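Local coordinates for uncharacterized protein (Bacteroides ovatus, PDB 4ID2) that is of unknown function but belongs to the DUF4738 family and folds into two facing beta sheets of barrel-like form, at residues V49-D54 against I107-V112; I73-T78 against I121-S126. All blocks are in the same frame, centred on the assembly; numbering follows the deposited sequence.

In the fold
After strands 26-27 and 33-40, the chain forms strand 43-53 and its neighbour 67-79 in one sheet, then passes through strand 82-89 and helix 100-104 to strands 107-116 and 121-128 of the second sheet. Interaction 1 closes a loop with 52 residues between its segments, and interaction 2 one with 42. The segments alternate along the sequence, so the two closures cross rather than nest, and both tie the same pair of sheets face to face. The centres of interactions 1 and 2 lie about 10 Å apart. Within the sheets they are joined by probable hydrogen bonds, Ser-50 O to Val-74 N (2.9 Å) and Val-112 O to Ala-124 N (2.7 Å).

Interaction 1. Residues V49-D54 against I107-V112; sequences VSRTPD and ILEGIV
The backbone oxygen Glu-109 O accepts a hydrogen bond from Arg-51 NH2 at 2.7 Å, across the space between the two sheets of a barrel-like beta fold. The N-H...O angle of 165° marks a nearly straight bond, and the donor lies in the carbonyl plane while the oxygen meets the edge of the guanidinium close to its own plane. This oxygen belongs to a classic beta bulge: Glu-109 and Gly-110 both face Ser-126 on the adjoining strand. Strand pairing puts the segments in different sheets, 43-53 with 33-40 and 67-79, 107-116 with 121-128; no backbone hydrogen bond links the two segments, and the 7.8 Å between their antiparallel axes is consistent with this.

Arg-51 runs extended through chi2, and a chi3 torsion of 75° turns the guanidinium so that its NH2 edge faces Glu-109 O. Arg-51 CD also lies close to this acceptor, 3.1 Å from Glu-109 O, so the carbonyl is met by the methylene as well as by NH2. The other terminal nitrogen, NH1, bonds Gln-30 O, so two backbone carbonyls restrict rotation of the group. The carboxylate of Glu-109 is not the partner: its CB points away from segment 49-54, and Glu-109 OE2 stays 5.8 Å from Arg-51 NH2. Instead OE1 bonds Ser-126 OG, and OE2 forms a salt bridge with Lys-115 of the second subunit, placing the acid at the subunit interface.

Farther along, in one of two modelled valine conformers, Val-49 CG1 lies 3.4 Å from Ile-111 O and 4.4 Å from Ile-111 CB.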
loop_
_atom_site.group_PDB
_atom_site.type_symbol
_atom_site.label_atom_id
_atom_site.label_comp_id
_atom_site.label_asym_id
_atom_site.label_seq_id
_atom_site.Cartn_x
_atom_site.Cartn_y
_atom_site.Cartn_z
ATOM N N VAL A 49 -6.050 16.370 -21.317
ATOM C CA VAL A 49 -6.804 16.193 -20.079
ATOM C C VAL A 49 -7.035 17.568 -19.466
ATOM O O VAL A 49 -6.098 18.350 -19.369
ATOM C CB VAL A 49 -6.118 15.231 -19.086
ATOM C CG1 VAL A 49 -6.995 15.033 -17.860
ATOM C CG2 VAL A 49 -5.847 13.884 -19.740
ATOM N N SER A 50 -8.289 17.875 -19.086
ATOM C CA SER A 50 -8.649 19.172 -18.513
ATOM C C SER A 50 -9.479 19.004 -17.268
ATOM O O SER A 50 -10.592 18.490 -17.358
ATOM C CB SER A 50 -9.445 20.001 -19.520
ATOM O OG SER A 50 -8.712 20.216 -20.713
ATOM N N ARG A 51 -8.964 19.461 -16.110
ATOM C CA ARG A 51 -9.711 19.426 -14.860
ATOM C C ARG A 51 -10.297 20.795 -14.604
ATOM O O ARG A 51 -9.591 21.793 -14.725
ATOM C CB ARG A 51 -8.823 19.017 -13.694
ATOM C CG ARG A 51 -9.590 18.726 -12.405
ATOM C CD ARG A 51 -8.624 18.519 -11.269
ATOM N NE ARG A 51 -8.070 19.797 -10.825
ATOM C CZ ARG A 51 -6.959 19.949 -10.107
ATOM N NH1 ARG A 51 -6.538 21.161 -9.780
ATOM N NH2 ARG A 51 -6.260 18.889 -9.709
ATOM N N THR A 52 -11.587 20.853 -14.287
ATOM C CA THR A 52 -12.249 22.102 -13.947
ATOM C C THR A 52 -13.209 21.841 -12.808
ATOM O O THR A 52 -13.712 20.716 -12.683
ATOM C CB THR A 52 -12.989 22.716 -15.154
ATOM O OG1 THR A 52 -13.982 21.793 -15.610
ATOM C CG2 THR A 52 -12.050 23.107 -16.296
ATOM N N PRO A 53 -13.498 22.852 -11.967
ATOM C CA PRO A 53 -14.510 22.645 -10.925
ATOM C C PRO A 53 -15.878 22.433 -11.562
ATOM O O PRO A 53 -16.194 23.084 -12.564
ATOM C CB PRO A 53 -14.460 23.939 -10.093
ATOM C CG PRO A 53 -13.318 24.724 -10.610
ATOM C CD PRO A 53 -13.014 24.245 -11.980
ATOM N N ASP A 54 -16.671 21.511 -11.007
ATOM C CA ASP A 54 -18.017 21.251 -11.493
ATOM C C ASP A 54 -18.991 21.667 -10.396
ATOM O O ASP A 54 -19.128 20.990 -9.373
ATOM C CB ASP A 54 -18.195 19.783 -11.912
ATOM C CG ASP A 54 -19.432 19.534 -12.769
ATOM O OD1 ASP A 54 -20.294 20.429 -12.844
ATOM O OD2 ASP A 54 -19.552 18.426 -13.330
ATOM N N ILE A 107 -12.752 14.025 -3.516
ATOM C CA ILE A 107 -12.927 14.842 -4.727
ATOM C C ILE A 107 -12.011 14.325 -5.843
ATOM O O ILE A 107 -10.879 13.932 -5.561
ATOM C CB ILE A 107 -12.707 16.366 -4.480
ATOM C CG1 ILE A 107 -11.334 16.672 -3.887
ATOM C CG2 ILE A 107 -13.823 16.928 -3.602
ATOM C CD1 ILE A 107 -10.986 18.149 -3.883
ATOM N N LEU A 108 -12.493 14.338 -7.110
ATOM C CA LEU A 108 -11.685 13.898 -8.248
ATOM C C LEU A 108 -10.507 14.853 -8.380
ATOM O O LEU A 108 -10.709 16.051 -8.547
ATOM C CB LEU A 108 -12.518 13.847 -9.546
ATOM C CG LEU A 108 -11.779 13.331 -10.793
ATOM C CD1 LEU A 108 -11.274 11.903 -10.596
ATOM C CD2 LEU A 108 -12.652 13.402 -12.024
ATOM N N GLU A 109 -9.292 14.337 -8.236
ATOM C CA GLU A 109 -8.079 15.144 -8.237
ATOM C C GLU A 109 -7.405 15.185 -9.588
ATOM O O GLU A 109 -6.913 16.240 -9.969
ATOM C CB GLU A 109 -7.079 14.582 -7.205
ATOM C CG GLU A 109 -5.891 15.498 -6.922
ATOM C CD GLU A 109 -4.817 14.927 -6.016
ATOM O OE1 GLU A 109 -4.594 13.695 -6.046
ATOM O OE2 GLU A 109 -4.155 15.727 -5.315
ATOM N N GLY A 110 -7.251 14.039 -10.233
ATOM C CA GLY A 110 -6.516 14.006 -11.485
ATOM C C GLY A 110 -6.588 12.700 -12.243
ATOM O O GLY A 110 -6.881 11.648 -11.670
ATOM N N ILE A 111 -6.348 12.788 -13.563
ATOM C CA ILE A 111 -6.259 11.661 -14.496
ATOM C C ILE A 111 -5.026 11.975 -15.334
ATOM O O ILE A 111 -4.949 13.057 -15.922
ATOM C CB ILE A 111 -7.562 11.432 -15.320
ATOM C CG1 ILE A 111 -8.718 10.961 -14.388
ATOM C CG2 ILE A 111 -7.309 10.398 -16.421
ATOM C CD1 ILE A 111 -10.146 10.973 -14.995
ATOM N N VAL A 112 -4.041 11.072 -15.310
ATOM C CA VAL A 112 -2.706 11.282 -15.859
ATOM C C VAL A 112 -2.267 10.141 -16.773
ATOM O O VAL A 112 -2.267 9.011 -16.303
ATOM C CB VAL A 112 -1.773 11.349 -14.600
ATOM C CG1 VAL A 112 -0.295 11.191 -14.955
ATOM C CG2 VAL A 112 -2.025 12.615 -13.784
#

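Interaction 2. Residues I73-T78 against I121-S126; sequences IVLHLT and IVYAAS
Leu-75 sets its CD2 methyl over the face of the Tyr-123 ring, 3.9 Å from the centroid and only 7° off the ring normal, a CH-pi contact inside the barrel-like fold. The segments are strands of opposing sheets: their axes come no closer than 11.8 Å, run antiparallel at 158°, and share no hydrogen bond. Side chains alone therefore span the gap.

The tight part centres on the phenol. Leu-75 CD1 reaches the rim of the ring, 3.7 Å from Tyr-123 CE2, while the hydroxyl end is flanked by a second leucine, with Leu-77 CD1 3.6 Å from Tyr-123 OH. Beside the backbone N at chi1 -74°, the ring extends along its own strand toward the Ile-121 end, where both leucines can meet it. Its buried hydroxyl is satisfied beyond the two segments by a hydrogen bond with Ser-47 OG on strand 43-53, which helps to fix the ring's position. Ile-142 of strand 134-142 also touches Leu-75, Leu-77 and Tyr-123, extending the apolar packing. A leucine in place of Tyr-123 would probably leave Ser-47 OG without this partner and open a gap beneath the Leu-75 methyls.

Contact between the two segments thins toward the other end, where Ile-73 CD1 comes no nearer than 5.9 Å to Ser-126 O; Ile-73 packs on Leu-108 and Ile-111 of strand 107-116 instead. On the outward side of strand 73-78, Val-74, His-76 and Thr-78 are partly exposed and contribute nothing across the gap; His-76 NE2 bonds Thr-83 OG1. At the opposite end from Ile-73, Leu-77 and Ile-121 meet tip to tip, Leu-77 CD2 to Ile-121 CD1 at 3.9 Å.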
loop_
_atom_site.group_PDB
_atom_site.type_symbol
_atom_site.label_atom_id
_atom_site.label_comp_id
_atom_site.label_asym_id
_atom_site.label_seq_id
_atom_site.Cartn_x
_atom_site.Cartn_y
_atom_site.Cartn_z
ATOM N N ILE A 73 -13.250 15.895 -15.079
ATOM C CA ILE A 73 -12.034 15.816 -15.876
ATOM C C ILE A 73 -12.406 15.370 -17.276
ATOM O O ILE A 73 -12.883 14.254 -17.437
ATOM C CB ILE A 73 -10.955 14.898 -15.234
ATOM C CG1 ILE A 73 -10.407 15.555 -13.947
ATOM C CG2 ILE A 73 -9.812 14.674 -16.224
ATOM C CD1 ILE A 73 -9.393 14.792 -13.187
ATOM N N VAL A 74 -12.173 16.215 -18.289
ATOM C CA VAL A 74 -12.436 15.844 -19.676
ATOM C C VAL A 74 -11.160 15.214 -20.226
ATOM O O VAL A 74 -10.128 15.875 -20.235
ATOM C CB VAL A 74 -12.900 17.044 -20.534
ATOM C CG1 VAL A 74 -13.092 16.630 -21.998
ATOM C CG2 VAL A 74 -14.191 17.648 -19.976
ATOM N N LEU A 75 -11.229 13.953 -20.672
ATOM C CA LEU A 75 -10.108 13.246 -21.283
ATOM C C LEU A 75 -10.427 13.098 -22.766
ATOM O O LEU A 75 -11.384 12.416 -23.105
ATOM C CB LEU A 75 -9.875 11.882 -20.591
ATOM C CG LEU A 75 -9.021 10.812 -21.318
ATOM C CD1 LEU A 75 -7.694 11.342 -21.798
ATOM C CD2 LEU A 75 -8.727 9.634 -20.395
ATOM N N HIS A 76 -9.680 13.801 -23.641
ATOM C CA HIS A 76 -9.852 13.728 -25.095
ATOM C C HIS A 76 -8.632 13.033 -25.711
ATOM O O HIS A 76 -7.560 13.629 -25.819
ATOM C CB HIS A 76 -10.065 15.119 -25.718
ATOM C CG HIS A 76 -10.611 15.080 -27.118
ATOM N ND1 HIS A 76 -10.966 16.237 -27.779
ATOM C CD2 HIS A 76 -10.875 14.025 -27.929
ATOM C CE1 HIS A 76 -11.421 15.860 -28.965
ATOM N NE2 HIS A 76 -11.395 14.537 -29.096
ATOM N N LEU A 77 -8.799 11.761 -26.086
ATOM C CA LEU A 77 -7.747 10.947 -26.695
ATOM C C LEU A 77 -7.973 10.853 -28.198
ATOM O O LEU A 77 -9.052 10.444 -28.610
ATOM C CB LEU A 77 -7.758 9.541 -26.066
ATOM C CG LEU A 77 -6.704 8.555 -26.571
ATOM C CD1 LEU A 77 -5.300 9.088 -26.332
ATOM C CD2 LEU A 77 -6.886 7.194 -25.923
ATOM N N THR A 78 -6.961 11.205 -29.014
ATOM C CA THR A 78 -7.083 11.147 -30.474
ATOM C C THR A 78 -5.913 10.397 -31.091
ATOM O O THR A 78 -4.850 10.320 -30.493
ATOM C CB THR A 78 -7.186 12.556 -31.078
ATOM O OG1 THR A 78 -5.981 13.263 -30.829
ATOM C CG2 THR A 78 -8.346 13.350 -30.518
ATOM N N ILE A 121 -3.915 1.623 -23.288
ATOM C CA ILE A 121 -3.308 2.853 -22.797
ATOM C C ILE A 121 -3.769 3.020 -21.361
ATOM O O ILE A 121 -4.968 3.135 -21.137
ATOM C CB ILE A 121 -3.740 4.043 -23.700
ATOM C CG1 ILE A 121 -3.318 3.798 -25.168
ATOM C CG2 ILE A 121 -3.164 5.369 -23.181
ATOM C CD1 ILE A 121 -4.066 4.583 -26.155
ATOM N N VAL A 122 -2.839 3.050 -20.395
ATOM C CA VAL A 122 -3.177 3.148 -18.977
ATOM C C VAL A 122 -2.991 4.571 -18.469
ATOM O O VAL A 122 -1.947 5.182 -18.696
ATOM C CB VAL A 122 -2.342 2.152 -18.141
ATOM C CG1 VAL A 122 -2.692 2.252 -16.654
ATOM C CG2 VAL A 122 -2.547 0.728 -18.645
ATOM N N TYR A 123 -4.001 5.068 -17.737
ATOM C CA TYR A 123 -3.989 6.376 -17.088
ATOM C C TYR A 123 -4.017 6.186 -15.597
ATOM O O TYR A 123 -4.766 5.344 -15.115
ATOM C CB TYR A 123 -5.202 7.220 -17.492
ATOM C CG TYR A 123 -5.132 7.772 -18.896
ATOM C CD1 TYR A 123 -5.410 6.970 -19.996
ATOM C CD2 TYR A 123 -4.808 9.104 -19.127
ATOM C CE1 TYR A 123 -5.305 7.464 -21.295
ATOM C CE2 TYR A 123 -4.707 9.609 -20.420
ATOM C CZ TYR A 123 -4.984 8.792 -21.501
ATOM O OH TYR A 123 -4.896 9.286 -22.777
ATOM N N ALA A 124 -3.226 6.960 -14.859
ATOM C CA ALA A 124 -3.268 6.927 -13.407
ATOM C C ALA A 124 -4.341 7.903 -13.009
ATOM O O ALA A 124 -4.401 8.990 -13.585
ATOM C CB ALA A 124 -1.917 7.317 -12.816
ATOM N N ALA A 125 -5.245 7.500 -12.123
ATOM C CA ALA A 125 -6.346 8.351 -11.675
ATOM C C ALA A 125 -6.336 8.441 -10.162
ATOM O O ALA A 125 -5.896 7.503 -9.494
ATOM C CB ALA A 125 -7.670 7.794 -12.164
ATOM N N SER A 126 -6.790 9.567 -9.614
ATOM C CA SER A 126 -6.833 9.707 -8.168
ATOM C C SER A 126 -7.986 10.578 -7.690
ATOM O O SER A 126 -8.344 11.563 -8.335
ATOM C CB SER A 126 -5.521 10.291 -7.646
ATOM O OG SER A 126 -5.210 11.526 -8.269
#